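Local atomic coordinates of cellulosomal scaffoldin (Bacteroides cellulosolvens, PDB entry 2Y3N), a protein that holds cellulosomal enzymes on a scaffold, this piece being a type II cohesin domain that binds the dockerin of a family-48 glycoside hydrolase. Residues A76-K81 / F91-M96; Y36-K41 / T147-W152; M63-T68 / V113-F118. All coordinates share one frame; numbering follows the deposited sequence.

Contact 1: residues A76-K81 / F91-M96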
loop_
_atom_site.group_PDB
_atom_site.type_symbol
_atom_site.label_atom_id
_atom_site.label_comp_id
_atom_site.label_asym_id
_atom_site.label_seq_id
_atom_site.Cartn_x
_atom_site.Cartn_y
_atom_site.Cartn_z
ATOM N N ALA C 76 -13.942 -4.300 2.086
ATOM C CA ALA C 76 -12.630 -3.843 1.492
ATOM C C ALA C 76 -12.267 -2.540 2.161
ATOM O O ALA C 76 -13.030 -1.563 2.071
ATOM C CB ALA C 76 -12.715 -3.677 0.007
ATOM N N THR C 77 -11.128 -2.518 2.879
ATOM C CA THR C 77 -10.843 -1.385 3.777
ATOM C C THR C 77 -9.442 -0.786 3.483
ATOM O O THR C 77 -8.502 -1.548 3.188
ATOM C CB THR C 77 -10.906 -1.857 5.219
ATOM O OG1 THR C 77 -12.133 -2.608 5.448
ATOM C CG2 THR C 77 -10.849 -0.656 6.198
ATOM N N ASP C 78 -9.341 0.555 3.562
ATOM C CA ASP C 78 -8.048 1.252 3.295
ATOM C C ASP C 78 -7.328 1.614 4.549
ATOM O O ASP C 78 -7.943 1.810 5.620
ATOM C CB ASP C 78 -8.297 2.544 2.469
ATOM C CG ASP C 78 -8.903 2.271 1.141
ATOM O OD1 ASP C 78 -8.590 1.224 0.580
ATOM O OD2 ASP C 78 -9.699 3.112 0.670
ATOM N N MET C 79 -5.999 1.720 4.443
ATOM C CA MET C 79 -5.157 2.241 5.525
ATOM C C MET C 79 -4.155 3.202 4.863
ATOM O O MET C 79 -3.576 2.896 3.829
ATOM C CB MET C 79 -4.386 1.123 6.232
ATOM C CG MET C 79 -5.303 0.086 7.037
ATOM S SD MET C 79 -5.791 0.686 8.711
ATOM C CE MET C 79 -7.278 -0.338 8.847
ATOM N N SER C 80 -3.964 4.380 5.452
ATOM C CA SER C 80 -2.878 5.266 4.945
ATOM C C SER C 80 -2.388 6.211 5.988
ATOM O O SER C 80 -3.172 6.844 6.700
ATOM C CB SER C 80 -3.252 6.089 3.704
ATOM O OG SER C 80 -4.548 6.600 3.842
ATOM N N LYS C 81 -1.079 6.337 6.048
ATOM C CA LYS C 81 -0.491 7.377 6.934
ATOM C C LYS C 81 0.821 7.715 6.345
ATOM O O LYS C 81 1.810 7.042 6.654
ATOM C CB LYS C 81 -0.262 6.828 8.336
ATOM C CG LYS C 81 0.173 7.897 9.382
ATOM C CD LYS C 81 -0.887 9.000 9.504
ATOM C CE LYS C 81 -0.473 10.083 10.528
ATOM N NZ LYS C 81 -0.766 9.673 11.937
ATOM N N PHE C 91 0.636 3.042 2.609
ATOM C CA PHE C 91 -0.790 2.787 2.453
ATOM C C PHE C 91 -1.096 1.326 2.180
ATOM O O PHE C 91 -0.233 0.573 1.727
ATOM C CB PHE C 91 -1.366 3.658 1.332
ATOM C CG PHE C 91 -0.716 3.435 -0.004
ATOM C CD1 PHE C 91 -1.185 2.454 -0.862
ATOM C CD2 PHE C 91 0.363 4.205 -0.401
ATOM C CE1 PHE C 91 -0.589 2.246 -2.091
ATOM C CE2 PHE C 91 0.963 4.003 -1.630
ATOM C CZ PHE C 91 0.487 3.022 -2.475
ATOM N N GLY C 92 -2.251 0.894 2.351
ATOM C CA GLY C 92 -2.601 -0.444 1.962
ATOM C C GLY C 92 -4.103 -0.616 1.946
ATOM O O GLY C 92 -4.840 0.236 2.419
ATOM N N ARG C 93 -4.523 -1.768 1.417
ATOM C CA ARG C 93 -5.935 -2.132 1.359
ATOM C C ARG C 93 -6.047 -3.635 1.546
ATOM O O ARG C 93 -5.207 -4.401 1.061
ATOM C CB ARG C 93 -6.499 -1.741 0.020
ATOM C CG ARG C 93 -8.022 -1.955 -0.197
ATOM C CD ARG C 93 -8.394 -1.326 -1.502
ATOM N NE ARG C 93 -9.775 -1.558 -1.910
ATOM C CZ ARG C 93 -10.842 -0.875 -1.509
ATOM N NH1 ARG C 93 -10.744 -0.011 -0.529
ATOM N NH2 ARG C 93 -12.063 -1.159 -2.009
ATOM N N LEU C 94 -7.151 -4.068 2.137
ATOM C CA LEU C 94 -7.368 -5.448 2.352
ATOM C C LEU C 94 -8.847 -5.816 2.346
ATOM O O LEU C 94 -9.707 -4.937 2.542
ATOM C CB LEU C 94 -6.689 -5.939 3.638
ATOM C CG LEU C 94 -7.456 -5.760 4.936
ATOM C CD1 LEU C 94 -6.803 -6.669 6.024
ATOM C CD2 LEU C 94 -7.524 -4.301 5.348
ATOM N N TYR C 95 -9.146 -7.068 1.997
ATOM C CA TYR C 95 -10.540 -7.593 2.280
ATOM C C TYR C 95 -10.540 -7.951 3.740
ATOM O O TYR C 95 -9.752 -8.822 4.191
ATOM C CB TYR C 95 -10.818 -8.770 1.387
ATOM C CG TYR C 95 -11.081 -8.452 -0.041
ATOM C CD1 TYR C 95 -11.859 -7.331 -0.414
ATOM C CD2 TYR C 95 -10.630 -9.325 -1.053
ATOM C CE1 TYR C 95 -12.187 -7.100 -1.734
ATOM C CE2 TYR C 95 -10.956 -9.098 -2.372
ATOM C CZ TYR C 95 -11.741 -8.000 -2.702
ATOM O OH TYR C 95 -12.042 -7.788 -3.983
ATOM N N MET C 96 -11.273 -7.193 4.558
ATOM C CA MET C 96 -11.302 -7.471 5.955
ATOM C C MET C 96 -12.116 -8.730 6.259
ATOM O O MET C 96 -11.784 -9.481 7.198
ATOM C CB MET C 96 -11.892 -6.305 6.742
ATOM C CG MET C 96 -11.600 -6.386 8.147
ATOM S SD MET C 96 -10.102 -5.470 8.390
ATOM C CE MET C 96 -10.747 -3.816 8.375
#
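Arg93 reaches across to Asp78 and Ala76, its guanidinium against both. With CG anti to the backbone N (chi1 -176°) and the chain extended as far as NE, the end of the side chain comes over the neighbouring strand. NH1 of Arg93 meets OD1 of Asp78 at 2.7 Å in a salt bridge. The oxygen sits close to the guanidinium plane, at its edge, but the nitrogen comes from above the carboxylate plane, and the two flat groups are turned 41° apart. One face of the guanidinium is taken by Ala76, whose CB lies 3.3 Å from NH2 of Arg93. Tyr66 adds a cation-pi contact to Arg93, and its hydroxyl lies very close to OD2 of Asp78, in a probable hydrogen bond. Ala76 also fits against the edge of the Tyr95 ring, CB to CD1 3.8 Å.

The backbones form an antiparallel beta hairpin of the cohesin sandwich. Thr77 and Leu94 exchange both backbone hydrogen bonds, with Thr77 N 2.8 Å from Leu94 O, and Met79 and Gly92 do the same one hydrogen-bonded pair further on.

On the face carrying Thr77, Met79 and Leu94, carbon atoms rest against oxygens. CE of Met96 swings back at the bends in its chain to touch Thr77, 3.5 Å from OG1, while that hydroxyl is bonded to Asn75 O. CD2 of Leu94 lies 3.6 Å from Thr77 O. This face meets the bound enzyme's dockerin: Met79 packs on Ala57, Leu94 on Met21 and Met96 on Ala53, all three of the partner chain.

Contact 2: residues Y36-K41 / T147-W152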
loop_
_atom_site.group_PDB
_atom_site.type_symbol
_atom_site.label_atom_id
_atom_site.label_comp_id
_atom_site.label_asym_id
_atom_site.label_seq_id
_atom_site.Cartn_x
_atom_site.Cartn_y
_atom_site.Cartn_z
ATOM N N TYR C 36 -2.538 -5.814 0.744
ATOM C CA TYR C 36 -1.095 -5.417 0.577
ATOM C C TYR C 36 -0.845 -4.190 1.433
ATOM O O TYR C 36 -1.768 -3.530 1.826
ATOM C CB TYR C 36 -0.865 -5.026 -0.889
ATOM C CG TYR C 36 -1.517 -3.710 -1.242
ATOM C CD1 TYR C 36 -0.836 -2.488 -1.001
ATOM C CD2 TYR C 36 -2.804 -3.654 -1.682
ATOM C CE1 TYR C 36 -1.421 -1.279 -1.256
ATOM C CE2 TYR C 36 -3.389 -2.450 -2.006
ATOM C CZ TYR C 36 -2.690 -1.266 -1.767
ATOM O OH TYR C 36 -3.272 -0.071 -2.023
ATOM N N GLN C 37 0.406 -3.908 1.727
ATOM C CA GLN C 37 0.751 -2.575 2.225
ATOM C C GLN C 37 2.067 -2.266 1.535
ATOM O O GLN C 37 2.909 -3.154 1.405
ATOM C CB GLN C 37 0.897 -2.572 3.749
ATOM C CG GLN C 37 1.786 -1.407 4.306
ATOM C CD GLN C 37 1.797 -1.360 5.833
ATOM O OE1 GLN C 37 1.557 -2.382 6.500
ATOM N NE2 GLN C 37 2.082 -0.166 6.399
ATOM N N PHE C 38 2.224 -1.005 1.130
ATOM C CA PHE C 38 3.454 -0.532 0.523
ATOM C C PHE C 38 4.016 0.624 1.342
ATOM O O PHE C 38 3.236 1.376 1.885
ATOM C CB PHE C 38 3.213 0.008 -0.915
ATOM C CG PHE C 38 2.742 -1.054 -1.905
ATOM C CD1 PHE C 38 3.313 -2.325 -1.915
ATOM C CD2 PHE C 38 1.732 -0.754 -2.810
ATOM C CE1 PHE C 38 2.901 -3.293 -2.789
ATOM C CE2 PHE C 38 1.253 -1.790 -3.731
ATOM C CZ PHE C 38 1.871 -3.031 -3.708
ATOM N N ASN C 39 5.362 0.729 1.380
ATOM C CA ASN C 39 6.055 1.945 1.641
ATOM C C ASN C 39 6.836 2.356 0.398
ATOM O O ASN C 39 7.694 1.613 -0.046
ATOM C CB ASN C 39 7.001 1.774 2.831
ATOM C CG ASN C 39 6.263 1.742 4.194
ATOM O OD1 ASN C 39 5.007 1.790 4.268
ATOM N ND2 ASN C 39 7.041 1.710 5.272
ATOM N N ILE C 40 6.557 3.579 -0.087
ATOM C CA ILE C 40 7.053 4.080 -1.339
ATOM C C ILE C 40 7.728 5.455 -1.120
ATOM O O ILE C 40 7.082 6.422 -0.704
ATOM C CB ILE C 40 5.903 4.201 -2.425
ATOM C CG1 ILE C 40 5.248 2.834 -2.657
ATOM C CG2 ILE C 40 6.513 4.708 -3.738
ATOM C CD1 ILE C 40 4.014 2.911 -3.702
ATOM N N LYS C 41 9.043 5.480 -1.338
ATOM C CA LYS C 41 9.823 6.687 -1.204
ATOM C C LYS C 41 9.848 7.389 -2.559
ATOM O O LYS C 41 10.134 6.737 -3.618
ATOM C CB LYS C 41 11.269 6.318 -0.793
ATOM C CG LYS C 41 12.272 7.546 -0.965
ATOM C CD LYS C 41 12.494 8.148 0.410
ATOM C CE LYS C 41 13.242 9.506 0.402
ATOM N NZ LYS C 41 12.357 10.716 0.035
ATOM N N THR C 147 7.253 -3.910 1.106
ATOM C CA THR C 147 6.090 -4.607 0.555
ATOM C C THR C 147 5.654 -5.721 1.476
ATOM O O THR C 147 6.463 -6.556 1.894
ATOM C CB THR C 147 6.401 -5.214 -0.863
ATOM O OG1 THR C 147 6.730 -4.164 -1.774
ATOM C CG2 THR C 147 5.211 -5.903 -1.396
ATOM N N MET C 148 4.376 -5.737 1.815
ATOM C CA MET C 148 3.815 -6.846 2.456
ATOM C C MET C 148 2.579 -7.271 1.668
ATOM O O MET C 148 1.751 -6.451 1.353
ATOM C CB MET C 148 3.459 -6.507 3.915
ATOM C CG MET C 148 4.642 -5.955 4.676
ATOM S SD MET C 148 4.276 -5.298 6.299
ATOM C CE MET C 148 3.460 -6.624 7.030
ATOM N N LEU C 149 2.464 -8.572 1.423
ATOM C CA LEU C 149 1.311 -9.151 0.706
ATOM C C LEU C 149 0.649 -10.253 1.525
ATOM O O LEU C 149 1.318 -10.969 2.254
ATOM C CB LEU C 149 1.753 -9.706 -0.662
ATOM C CG LEU C 149 2.508 -8.803 -1.610
ATOM C CD1 LEU C 149 2.829 -9.599 -2.950
ATOM C CD2 LEU C 149 1.747 -7.523 -1.952
ATOM N N PHE C 150 -0.672 -10.395 1.403
ATOM C CA PHE C 150 -1.350 -11.367 2.237
ATOM C C PHE C 150 -2.307 -12.231 1.439
ATOM O O PHE C 150 -2.723 -11.828 0.329
ATOM C CB PHE C 150 -2.079 -10.667 3.373
ATOM C CG PHE C 150 -1.181 -9.813 4.215
ATOM C CD1 PHE C 150 -0.871 -8.508 3.824
ATOM C CD2 PHE C 150 -0.661 -10.309 5.405
ATOM C CE1 PHE C 150 -0.024 -7.711 4.593
ATOM C CE2 PHE C 150 0.209 -9.503 6.224
ATOM C CZ PHE C 150 0.514 -8.204 5.805
ATOM N N ASP C 151 -2.613 -13.430 1.958
ATOM C CA ASP C 151 -3.571 -14.275 1.251
ATOM C C ASP C 151 -4.913 -14.295 1.981
ATOM O O ASP C 151 -5.075 -13.633 3.009
ATOM C CB ASP C 151 -3.007 -15.671 1.048
ATOM C CG ASP C 151 -2.734 -16.385 2.361
ATOM O OD1 ASP C 151 -3.393 -16.102 3.403
ATOM O OD2 ASP C 151 -1.863 -17.268 2.355
ATOM N N TRP C 152 -5.897 -15.034 1.446
ATOM C CA TRP C 152 -7.227 -15.011 2.037
ATOM C C TRP C 152 -7.381 -15.857 3.319
ATOM O O TRP C 152 -8.464 -15.862 3.947
ATOM C CB TRP C 152 -8.226 -15.399 0.982
ATOM C CG TRP C 152 -8.144 -16.760 0.440
ATOM C CD1 TRP C 152 -7.369 -17.837 0.878
ATOM C CD2 TRP C 152 -8.949 -17.244 -0.624
ATOM N NE1 TRP C 152 -7.632 -18.937 0.085
ATOM C CE2 TRP C 152 -8.578 -18.598 -0.853
ATOM C CE3 TRP C 152 -9.891 -16.638 -1.471
ATOM C CZ2 TRP C 152 -9.183 -19.388 -1.868
ATOM C CZ3 TRP C 152 -10.500 -17.418 -2.480
ATOM C CH2 TRP C 152 -10.121 -18.776 -2.676
#
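Phe38 and Thr147 lie side by side on the inward face of an antiparallel pair in one sheet of the cohesin beta sandwich, where strand 33-41 takes strand 147-151 as a neighbour. The two segment axes are 178° apart in direction, and three residue pairs are in register: Tyr36 with Leu149, Gln37 with Met148 and Phe38 with Thr147.

Gln37 is the side chain to follow. From CB it leaves the sheet on the side away from Phe38, with CG anti to the backbone N (chi1 157°) and the rest of the chain extended, alongside Met148 and pointing the same way. At the tip the amide divides its work. OE1 approaches SD of Met148 at 4.0 Å and accepts a hydrogen bond from the backbone N of Met17 of the bound glycoside hydrolase chain, while NE2 donates to Asn90 OD1 in the cohesin itself. Those two bonds hold the amide's rotation and put Gln37 directly on the dockerin interface, where Met148 and Phe150 also pack against residues of that chain.

Below it the backbones of Gln37 and Met148 pair through two backbone hydrogen bonds, Gln37 N to Met148 O at 2.9 Å and Met148 N to Gln37 O at 3.0 Å. The same Met148 O also receives a CA-H...O contact from Tyr36 CA at 3.1 Å.

Inside the sandwich the contacts are apolar. CB of Tyr36 meets CD2 of Leu149 at 3.8 Å, and CD1 of Tyr36 lies over one face of the Phe38 ring. Phe134 meets that ring edge-to-face. At the ring's edge, near its plane, CG2 of Thr147 comes to 3.8 Å from CE1 of Phe38.

Contact 3: residues M63-T68 / V113-F118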
loop_
_atom_site.group_PDB
_atom_site.type_symbol
_atom_site.label_atom_id
_atom_site.label_comp_id
_atom_site.label_asym_id
_atom_site.label_seq_id
_atom_site.Cartn_x
_atom_site.Cartn_y
_atom_site.Cartn_z
ATOM N N MET C 63 -5.693 8.287 0.271
ATOM C CA MET C 63 -5.614 6.996 -0.419
ATOM C C MET C 63 -5.431 7.145 -1.931
ATOM O O MET C 63 -6.184 7.835 -2.580
ATOM C CB MET C 63 -6.884 6.175 -0.116
ATOM C CG MET C 63 -6.724 4.678 -0.347
ATOM S SD MET C 63 -5.367 3.881 0.650
ATOM C CE MET C 63 -5.213 2.385 -0.352
ATOM N N PRO C 64 -4.408 6.507 -2.503
ATOM C CA PRO C 64 -4.263 6.502 -3.955
ATOM C C PRO C 64 -5.532 5.995 -4.653
ATOM O O PRO C 64 -6.427 5.382 -4.007
ATOM C CB PRO C 64 -3.116 5.483 -4.196
ATOM C CG PRO C 64 -2.240 5.632 -2.884
ATOM C CD PRO C 64 -3.294 5.791 -1.806
ATOM N N ASP C 65 -5.553 6.181 -5.948
ATOM C CA ASP C 65 -6.637 5.639 -6.780
ATOM C C ASP C 65 -6.605 4.102 -6.697
ATOM O O ASP C 65 -5.534 3.490 -6.528
ATOM C CB ASP C 65 -6.591 6.201 -8.201
ATOM C CG ASP C 65 -7.916 6.060 -8.954
ATOM O OD1 ASP C 65 -8.902 5.564 -8.364
ATOM O OD2 ASP C 65 -7.971 6.509 -10.115
ATOM N N TYR C 66 -7.771 3.471 -6.835
ATOM C CA TYR C 66 -7.877 1.985 -6.892
ATOM C C TYR C 66 -7.503 1.392 -8.255
ATOM O O TYR C 66 -7.562 2.064 -9.269
ATOM C CB TYR C 66 -9.301 1.544 -6.511
ATOM C CG TYR C 66 -9.752 2.040 -5.153
ATOM C CD1 TYR C 66 -8.934 1.870 -3.996
ATOM C CD2 TYR C 66 -10.923 2.721 -5.012
ATOM C CE1 TYR C 66 -9.333 2.364 -2.752
ATOM C CE2 TYR C 66 -11.314 3.199 -3.764
ATOM C CZ TYR C 66 -10.519 2.992 -2.658
ATOM O OH TYR C 66 -10.891 3.469 -1.427
ATOM N N GLY C 67 -7.106 0.125 -8.270
ATOM C CA GLY C 67 -7.038 -0.633 -9.535
ATOM C C GLY C 67 -8.247 -1.553 -9.615
ATOM O O GLY C 67 -9.333 -1.204 -9.153
ATOM N N THR C 68 -8.076 -2.737 -10.184
ATOM C CA THR C 68 -9.210 -3.625 -10.320
ATOM C C THR C 68 -9.379 -4.616 -9.178
ATOM O O THR C 68 -10.505 -5.140 -8.976
ATOM C CB THR C 68 -9.147 -4.393 -11.677
ATOM O OG1 THR C 68 -7.913 -5.133 -11.739
ATOM C CG2 THR C 68 -9.200 -3.391 -12.894
ATOM N N VAL C 113 -3.521 -2.941 -8.237
ATOM C CA VAL C 113 -4.062 -2.826 -6.883
ATOM C C VAL C 113 -4.170 -1.353 -6.482
ATOM O O VAL C 113 -4.887 -1.008 -5.520
ATOM C CB VAL C 113 -3.251 -3.637 -5.844
ATOM C CG1 VAL C 113 -3.213 -5.155 -6.247
ATOM C CG2 VAL C 113 -1.815 -3.091 -5.641
ATOM N N ALA C 114 -3.465 -0.504 -7.200
ATOM C CA ALA C 114 -3.433 0.912 -6.832
ATOM C C ALA C 114 -2.735 1.651 -7.934
ATOM O O ALA C 114 -2.014 1.041 -8.730
ATOM C CB ALA C 114 -2.582 1.102 -5.553
ATOM N N LYS C 115 -3.010 2.952 -7.993
ATOM C CA LYS C 115 -2.513 3.848 -8.998
ATOM C C LYS C 115 -2.092 5.115 -8.275
ATOM O O LYS C 115 -2.936 5.785 -7.713
ATOM C CB LYS C 115 -3.638 4.203 -10.010
ATOM C CG LYS C 115 -3.924 2.942 -10.972
ATOM C CD LYS C 115 -4.847 3.231 -12.172
ATOM C CE LYS C 115 -6.045 4.064 -11.788
ATOM N NZ LYS C 115 -6.853 4.505 -13.001
ATOM N N VAL C 116 -0.812 5.451 -8.342
ATOM C CA VAL C 116 -0.278 6.539 -7.566
ATOM C C VAL C 116 0.214 7.534 -8.568
ATOM O O VAL C 116 1.126 7.233 -9.370
ATOM C CB VAL C 116 0.910 6.102 -6.645
ATOM C CG1 VAL C 116 1.366 7.307 -5.895
ATOM C CG2 VAL C 116 0.421 5.003 -5.661
ATOM N N THR C 117 -0.436 8.701 -8.573
ATOM C CA THR C 117 -0.035 9.789 -9.472
ATOM C C THR C 117 0.899 10.775 -8.792
ATOM O O THR C 117 0.664 11.176 -7.613
ATOM C CB THR C 117 -1.261 10.484 -10.079
ATOM O OG1 THR C 117 -2.051 9.524 -10.790
ATOM C CG2 THR C 117 -0.893 11.612 -11.049
ATOM N N PHE C 118 1.973 11.136 -9.509
ATOM C CA PHE C 118 2.886 12.201 -9.106
ATOM C C PHE C 118 2.792 13.386 -10.084
ATOM O O PHE C 118 2.711 13.267 -11.345
ATOM C CB PHE C 118 4.342 11.716 -9.094
ATOM C CG PHE C 118 4.611 10.634 -8.079
ATOM C CD1 PHE C 118 4.972 10.980 -6.793
ATOM C CD2 PHE C 118 4.445 9.278 -8.401
ATOM C CE1 PHE C 118 5.188 10.023 -5.861
ATOM C CE2 PHE C 118 4.679 8.289 -7.461
ATOM C CZ PHE C 118 5.055 8.647 -6.196
HETATM O O HOH W 1 -7.605 -1.567 -5.919
#
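Asp65 swings its carboxylate out with CG anti to the backbone N (chi1 -161°), while Lys115 has CG anti to its own carbonyl carbon (chi1 -74°) and bends at chi3, about its CG-CD bond. Both side chains leave the sheet on the same side and run next to each other in the same direction. Their ends meet loosely: OD2 of Asp65 lies 3.5 Å from CE of Lys115, and the salt bridge to NZ of Lys115 is long, 3.7 Å. On its way the lysine also passes the backbone of Tyr66, the residue after Asp65, CE of Lys115 lying 3.6 Å from O of Tyr66. An alanine at Lys115 would remove this methylene arm and its charge, and would probably cost the Asp65 carboxylate its lysine partner, a long one, and the methylene packing beside Tyr66 O.

The backbone between them forms a short antiparallel bridge, by which the short, weakly bonded stretch 65-66 is added along strand 111-120 in the other sheet of the cohesin sandwich. Lys115 N donates to Asp65 O at 3.0 Å; the return bond, Asp65 N to Lys115 O, is weak. Just beyond, Val113 and Ala114 both face Ile25 of strand 20-28 in a classic beta bulge. At Gly67, just past the bridge, a water links the two segments: it accepts from Gly67 N at 2.9 Å and lies 2.8 Å from Val113 O, to which it may donate.

Pro64 closes the opposite end, its ring alongside Val116 with CB 3.9 Å from CG2 of Val116. Phe91 touches both of these side chains from the facing sheet.

In the fold
The three contacts lie within the one cohesin domain, their centres about 10 to 13 Å apart. Contacts 1 and 2 belong to the same sheet, where strands 33-41 and 88-95 are neighbours, so that 88-95 lies between 76-80 and 33-41, and 33-41 pairs onward with 147-151. Contact 3 is in the facing sheet. Along the chain, contact 2 spans the longest interval, contact 3 falls within it and the hairpin of contact 1 within that. Tyr36, Met63, Phe91 and Val113 help fill the space between the sheets. Contacts 1 and 2 present the dockerin-binding face, whereas contact 3 touches no other chain of the complex.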